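Local structure of beta-glucosidase (Chaetomella raphigera, 6JXG) at residues P52-V66 and L94-G108. The protein probably hydrolyses terminal, non-reducing beta-D-glucosyl residues with release of beta-D-glucose, as a secreted family 3 glycoside hydrolase of cellulose breakdown. Residues are numbered along the deposited sequence; the frame is centred on the assembly and turned at random.
Sequences PELCYQDGPLGIRFV and LGQEAKALGINVQLG
Tyr56 and Gln57 pair in parallel with Val105 and Gln106, joining the strands at either end of a beta-alpha-beta crossover in the family 3 N-terminal, TIM-barrel-type domain. Val105 N donates to Cys55 O, and Gln57 N donates to Val105 O, each at 2.9 Å. Leu107 N carries the ladder on to Gln57 O. On one face of the sheet Tyr56 and Val105 lie side by side. Val105 CG2 sits over the ring in a CH-pi contact, 4.2 Å from the centroid, while Leu107 CD2 lies at the ring edge.

Gln57 and Gln106 take the other face, where the crossover helix packs. Gln106 starts with CG anti to the backbone N (chi1 -168°) and bends at chi2 (61°), which turns its amide toward the loop after strand 55-57. There NE2 donates to Gly59 O at 3.1 Å, with the acceptor close to the amide plane. A leucine in its place would probably leave Gly59 O without this donor and the turn 59-62 less firmly tied to the strand. The Ile63 side chain crosses that of Gln106 at about a right angle, so that its CD1 rests against OE1 and NE2 of Gln106. Ile63 CD1 also reaches Leu94 CD2 at 3.8 Å. Ile63 CG2 meets Ile103 CD1 tip to tip at 3.7 Å and touches Leu101 CD1. Ile103 CD1 in turn packs on Gln57 CB at 3.5 Å. A water links Ile63 N to Glu97 OE1, and Glu97 OE2 is held by His322 and Thr70.

Helix 84-100 ends in a Schellman motif at Gly102, and the chain then turns back into strand 105-106. Strand 41-42 runs antiparallel to 55-57 along the edge away from 105-106, and Cys55 is disulfide-bonded to Cys39 just before it. Strand 151-157 follows 105-106 in the sheet, and Met145 of helix 131-147 packs against Leu94 and Gln106.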
loop_
_atom_site.group_PDB
_atom_site.type_symbol
_atom_site.label_atom_id
_atom_site.label_comp_id
_atom_site.label_asym_id
_atom_site.label_seq_id
_atom_site.Cartn_x
_atom_site.Cartn_y
_atom_site.Cartn_z
ATOM N N PRO A 52 24.833 4.801 16.141
ATOM C CA PRO A 52 23.868 5.085 17.231
ATOM C C PRO A 52 23.066 3.882 17.639
ATOM O O PRO A 52 23.205 2.823 17.069
ATOM C CB PRO A 52 22.959 6.135 16.632
ATOM C CG PRO A 52 22.877 5.753 15.172
ATOM C CD PRO A 52 24.289 5.199 14.822
ATOM N N GLU A 53 22.202 4.078 18.633
ATOM C CA GLU A 53 21.225 3.115 18.995
ATOM C C GLU A 53 20.178 3.079 17.864
ATOM O O GLU A 53 19.225 3.851 17.876
ATOM C CB GLU A 53 20.631 3.501 20.346
ATOM C CG GLU A 53 19.638 2.517 20.935
ATOM C CD GLU A 53 19.137 2.916 22.309
ATOM O OE1 GLU A 53 18.067 2.486 22.747
ATOM O OE2 GLU A 53 19.839 3.644 22.959
ATOM N N LEU A 54 20.336 2.192 16.878
ATOM C CA LEU A 54 19.467 2.233 15.692
ATOM C C LEU A 54 17.987 2.170 16.052
ATOM O O LEU A 54 17.578 1.292 16.833
ATOM C CB LEU A 54 19.767 1.133 14.676
ATOM C CG LEU A 54 21.168 1.268 14.068
ATOM C CD1 LEU A 54 21.541 -0.045 13.370
ATOM C CD2 LEU A 54 21.206 2.393 13.050
ATOM N N CYS A 55 17.200 3.065 15.439
ATOM C CA CYS A 55 15.799 3.300 15.810
ATOM C C CYS A 55 14.930 2.802 14.638
ATOM O O CYS A 55 15.076 3.304 13.494
ATOM C CB CYS A 55 15.561 4.788 16.067
ATOM S SG CYS A 55 13.791 5.244 16.284
ATOM N N TYR A 56 14.076 1.812 14.951
ATOM C CA TYR A 56 13.124 1.253 13.991
ATOM C C TYR A 56 11.735 1.694 14.445
ATOM O O TYR A 56 11.329 1.396 15.611
ATOM C CB TYR A 56 13.197 -0.271 14.046
ATOM C CG TYR A 56 14.484 -0.928 13.560
ATOM C CD1 TYR A 56 14.530 -1.640 12.355
ATOM C CD2 TYR A 56 15.604 -0.918 14.321
ATOM C CE1 TYR A 56 15.668 -2.238 11.953
ATOM C CE2 TYR A 56 16.777 -1.501 13.912
ATOM C CZ TYR A 56 16.807 -2.187 12.723
ATOM O OH TYR A 56 17.978 -2.792 12.349
ATOM N N GLN A 57 11.019 2.380 13.565
ATOM C CA GLN A 57 9.753 2.974 13.938
ATOM C C GLN A 57 8.651 2.680 12.878
ATOM O O GLN A 57 8.858 2.850 11.678
ATOM C CB GLN A 57 9.867 4.479 14.195
ATOM C CG GLN A 57 8.666 5.068 14.930
ATOM C CD GLN A 57 8.686 4.716 16.416
ATOM O OE1 GLN A 57 9.652 4.113 16.934
ATOM N NE2 GLN A 57 7.629 5.113 17.128
ATOM N N ASP A 58 7.483 2.292 13.376
ATOM C CA ASP A 58 6.256 2.215 12.518
ATOM C C ASP A 58 5.817 3.665 12.136
ATOM O O ASP A 58 6.246 4.676 12.768
ATOM C CB ASP A 58 5.120 1.563 13.278
ATOM C CG ASP A 58 5.237 0.063 13.414
ATOM O OD1 ASP A 58 5.641 -0.534 12.421
ATOM O OD2 ASP A 58 4.920 -0.489 14.512
ATOM N N GLY A 59 5.021 3.836 11.101
ATOM C CA GLY A 59 4.579 2.768 10.222
ATOM C C GLY A 59 4.491 3.336 8.823
ATOM O O GLY A 59 5.050 4.382 8.542
ATOM N N PRO A 60 3.778 2.644 7.917
ATOM C CA PRO A 60 3.768 3.045 6.495
ATOM C C PRO A 60 3.144 4.380 6.128
ATOM O O PRO A 60 3.533 4.938 5.087
ATOM C CB PRO A 60 3.055 1.821 5.786
ATOM C CG PRO A 60 3.204 0.690 6.801
ATOM C CD PRO A 60 3.160 1.328 8.137
ATOM N N LEU A 61 2.220 4.930 6.943
ATOM C CA LEU A 61 1.490 6.123 6.545
ATOM C C LEU A 61 1.781 7.305 7.449
ATOM O O LEU A 61 1.118 8.333 7.361
ATOM C CB LEU A 61 -0.010 5.838 6.510
ATOM C CG LEU A 61 -0.713 5.341 7.758
ATOM C CD1 LEU A 61 -0.705 6.307 8.949
ATOM C CD2 LEU A 61 -2.153 4.949 7.488
ATOM N N GLY A 62 2.745 7.143 8.330
ATOM C CA GLY A 62 3.108 8.196 9.258
ATOM C C GLY A 62 3.824 7.629 10.457
ATOM O O GLY A 62 3.772 6.398 10.726
ATOM N N ILE A 63 4.426 8.534 11.237
ATOM C CA ILE A 63 5.227 8.084 12.391
ATOM C C ILE A 63 4.261 7.660 13.478
ATOM O O ILE A 63 3.347 8.458 13.875
ATOM C CB ILE A 63 6.076 9.218 12.966
ATOM C CG1 ILE A 63 6.828 9.990 11.877
ATOM C CG2 ILE A 63 7.012 8.646 14.046
ATOM C CD1 ILE A 63 7.655 9.146 10.933
ATOM N N ARG A 64 4.362 6.412 13.913
ATOM C CA ARG A 64 3.526 5.906 14.992
ATOM C C ARG A 64 3.999 6.454 16.386
ATOM O O ARG A 64 5.192 6.681 16.606
ATOM C CB ARG A 64 3.574 4.401 14.973
ATOM C CG ARG A 64 2.505 3.716 15.822
ATOM C CD ARG A 64 2.737 2.193 15.725
ATOM N NE ARG A 64 1.783 1.552 16.614
ATOM C CZ ARG A 64 1.889 0.283 17.069
ATOM N NH1 ARG A 64 2.897 -0.512 16.730
ATOM N NH2 ARG A 64 0.955 -0.149 17.900
ATOM N N PHE A 65 3.021 6.734 17.234
ATOM C CA PHE A 65 3.142 7.136 18.663
ATOM C C PHE A 65 3.530 8.625 18.845
ATOM O O PHE A 65 3.001 9.315 19.729
ATOM C CB PHE A 65 4.100 6.214 19.475
ATOM C CG PHE A 65 3.676 4.758 19.538
ATOM C CD1 PHE A 65 2.499 4.385 20.175
ATOM C CD2 PHE A 65 4.457 3.750 19.034
ATOM C CE1 PHE A 65 2.098 3.064 20.272
ATOM C CE2 PHE A 65 4.048 2.405 19.163
ATOM C CZ PHE A 65 2.879 2.077 19.784
ATOM N N VAL A 66 4.485 9.105 18.081
ATOM C CA VAL A 66 5.033 10.443 18.268
ATOM C C VAL A 66 4.026 11.547 17.918
ATOM O O VAL A 66 3.289 11.473 16.923
ATOM C CB VAL A 66 6.301 10.589 17.412
ATOM C CG1 VAL A 66 6.971 11.926 17.602
ATOM C CG2 VAL A 66 7.269 9.485 17.720
ATOM N N LEU A 94 7.142 11.591 4.312
ATOM C CA LEU A 94 7.268 10.660 5.450
ATOM C C LEU A 94 8.701 10.548 5.891
ATOM O O LEU A 94 9.034 10.587 7.090
ATOM C CB LEU A 94 6.894 9.244 5.022
ATOM C CG LEU A 94 6.272 8.261 5.962
ATOM C CD1 LEU A 94 6.472 6.829 5.488
ATOM C CD2 LEU A 94 6.194 8.474 7.485
ATOM N N GLY A 95 9.557 10.330 4.910
ATOM C CA GLY A 95 10.970 10.191 5.231
ATOM C C GLY A 95 11.586 11.445 5.834
ATOM O O GLY A 95 12.462 11.336 6.739
ATOM N N GLN A 96 11.170 12.609 5.357
ATOM C CA GLN A 96 11.561 13.875 6.043
ATOM C C GLN A 96 11.231 13.940 7.518
ATOM O O GLN A 96 12.103 14.311 8.390
ATOM C CB GLN A 96 10.998 15.091 5.316
ATOM C CG GLN A 96 11.719 15.315 3.997
ATOM C CD GLN A 96 11.063 16.340 3.155
ATOM O OE1 GLN A 96 9.878 16.685 3.342
ATOM N NE2 GLN A 96 11.827 16.844 2.185
ATOM N N GLU A 97 10.007 13.526 7.847
ATOM C CA GLU A 97 9.618 13.476 9.243
ATOM C C GLU A 97 10.459 12.439 10.066
ATOM O O GLU A 97 10.842 12.702 11.224
ATOM C CB GLU A 97 8.107 13.239 9.416
ATOM C CG GLU A 97 7.287 14.350 8.805
ATOM C CD GLU A 97 5.806 14.430 9.177
ATOM O OE1 GLU A 97 5.268 13.663 10.026
ATOM O OE2 GLU A 97 5.149 15.314 8.520
ATOM N N ALA A 98 10.622 11.233 9.511
ATOM C CA ALA A 98 11.336 10.150 10.160
ATOM C C ALA A 98 12.791 10.655 10.485
ATOM O O ALA A 98 13.273 10.560 11.645
ATOM C CB ALA A 98 11.354 8.936 9.251
ATOM N N LYS A 99 13.495 11.180 9.473
ATOM C CA LYS A 99 14.856 11.661 9.678
ATOM C C LYS A 99 14.924 12.730 10.769
ATOM O O LYS A 99 15.833 12.718 11.631
ATOM C CB LYS A 99 15.452 12.218 8.365
ATOM C CG LYS A 99 16.769 12.974 8.615
ATOM C CD LYS A 99 17.705 13.003 7.398
ATOM C CE LYS A 99 18.988 13.824 7.733
ATOM N NZ LYS A 99 19.517 14.619 6.544
ATOM N N ALA A 100 13.991 13.677 10.696
ATOM C CA ALA A 100 14.012 14.817 11.605
ATOM C C ALA A 100 13.838 14.351 13.078
ATOM O O ALA A 100 14.319 15.005 13.994
ATOM C CB ALA A 100 12.961 15.832 11.185
ATOM N N LEU A 101 13.126 13.229 13.289
ATOM C CA LEU A 101 13.001 12.563 14.566
ATOM C C LEU A 101 14.132 11.596 14.954
ATOM O O LEU A 101 14.064 10.992 16.008
ATOM C CB LEU A 101 11.690 11.765 14.536
ATOM C CG LEU A 101 10.444 12.680 14.514
ATOM C CD1 LEU A 101 9.144 11.872 14.408
ATOM C CD2 LEU A 101 10.331 13.635 15.681
ATOM N N GLY A 102 15.102 11.375 14.067
ATOM C CA GLY A 102 16.236 10.540 14.323
ATOM C C GLY A 102 15.882 9.072 14.099
ATOM O O GLY A 102 16.609 8.200 14.490
ATOM N N ILE A 103 14.778 8.817 13.408
ATOM C CA ILE A 103 14.394 7.426 13.072
ATOM C C ILE A 103 15.315 6.888 12.013
ATOM O O ILE A 103 15.454 7.463 10.914
ATOM C CB ILE A 103 12.915 7.349 12.655
ATOM C CG1 ILE A 103 12.065 7.727 13.843
ATOM C CG2 ILE A 103 12.544 5.941 12.128
ATOM C CD1 ILE A 103 10.617 7.889 13.586
ATOM N N ASN A 104 15.976 5.755 12.298
ATOM C CA ASN A 104 16.844 5.183 11.290
ATOM C C ASN A 104 16.110 4.388 10.170
ATOM O O ASN A 104 16.432 4.545 8.967
ATOM C CB ASN A 104 17.960 4.320 11.880
ATOM C CG ASN A 104 18.973 5.150 12.710
ATOM O OD1 ASN A 104 19.922 5.837 12.169
ATOM N ND2 ASN A 104 18.744 5.160 13.960
ATOM N N VAL A 105 15.180 3.542 10.603
ATOM C CA VAL A 105 14.436 2.638 9.720
ATOM C C VAL A 105 12.967 2.912 9.958
ATOM O O VAL A 105 12.479 2.743 11.086
ATOM C CB VAL A 105 14.761 1.166 10.020
ATOM C CG1 VAL A 105 14.028 0.269 9.018
ATOM C CG2 VAL A 105 16.293 0.991 9.936
ATOM N N GLN A 106 12.289 3.335 8.907
ATOM C CA GLN A 106 10.843 3.545 8.928
ATOM C C GLN A 106 10.185 2.294 8.367
ATOM O O GLN A 106 10.483 1.903 7.225
ATOM C CB GLN A 106 10.471 4.773 8.112
ATOM C CG GLN A 106 9.047 5.244 8.314
ATOM C CD GLN A 106 8.710 5.640 9.725
ATOM O OE1 GLN A 106 9.566 6.060 10.513
ATOM N NE2 GLN A 106 7.424 5.569 10.050
ATOM N N LEU A 107 9.223 1.721 9.122
ATOM C CA LEU A 107 8.751 0.365 8.810
ATOM C C LEU A 107 7.616 0.430 7.779
ATOM O O LEU A 107 6.430 0.273 8.124
ATOM C CB LEU A 107 8.338 -0.368 10.124
ATOM C CG LEU A 107 9.542 -0.560 11.073
ATOM C CD1 LEU A 107 9.064 -1.151 12.372
ATOM C CD2 LEU A 107 10.669 -1.399 10.470
ATOM N N GLY A 108 7.985 0.724 6.537
ATOM C CA GLY A 108 7.088 0.600 5.373
ATOM C C GLY A 108 7.930 0.914 4.117
ATOM O O GLY A 108 9.101 1.334 4.216
HETATM O O HOH W 1 4.365 11.082 9.920
#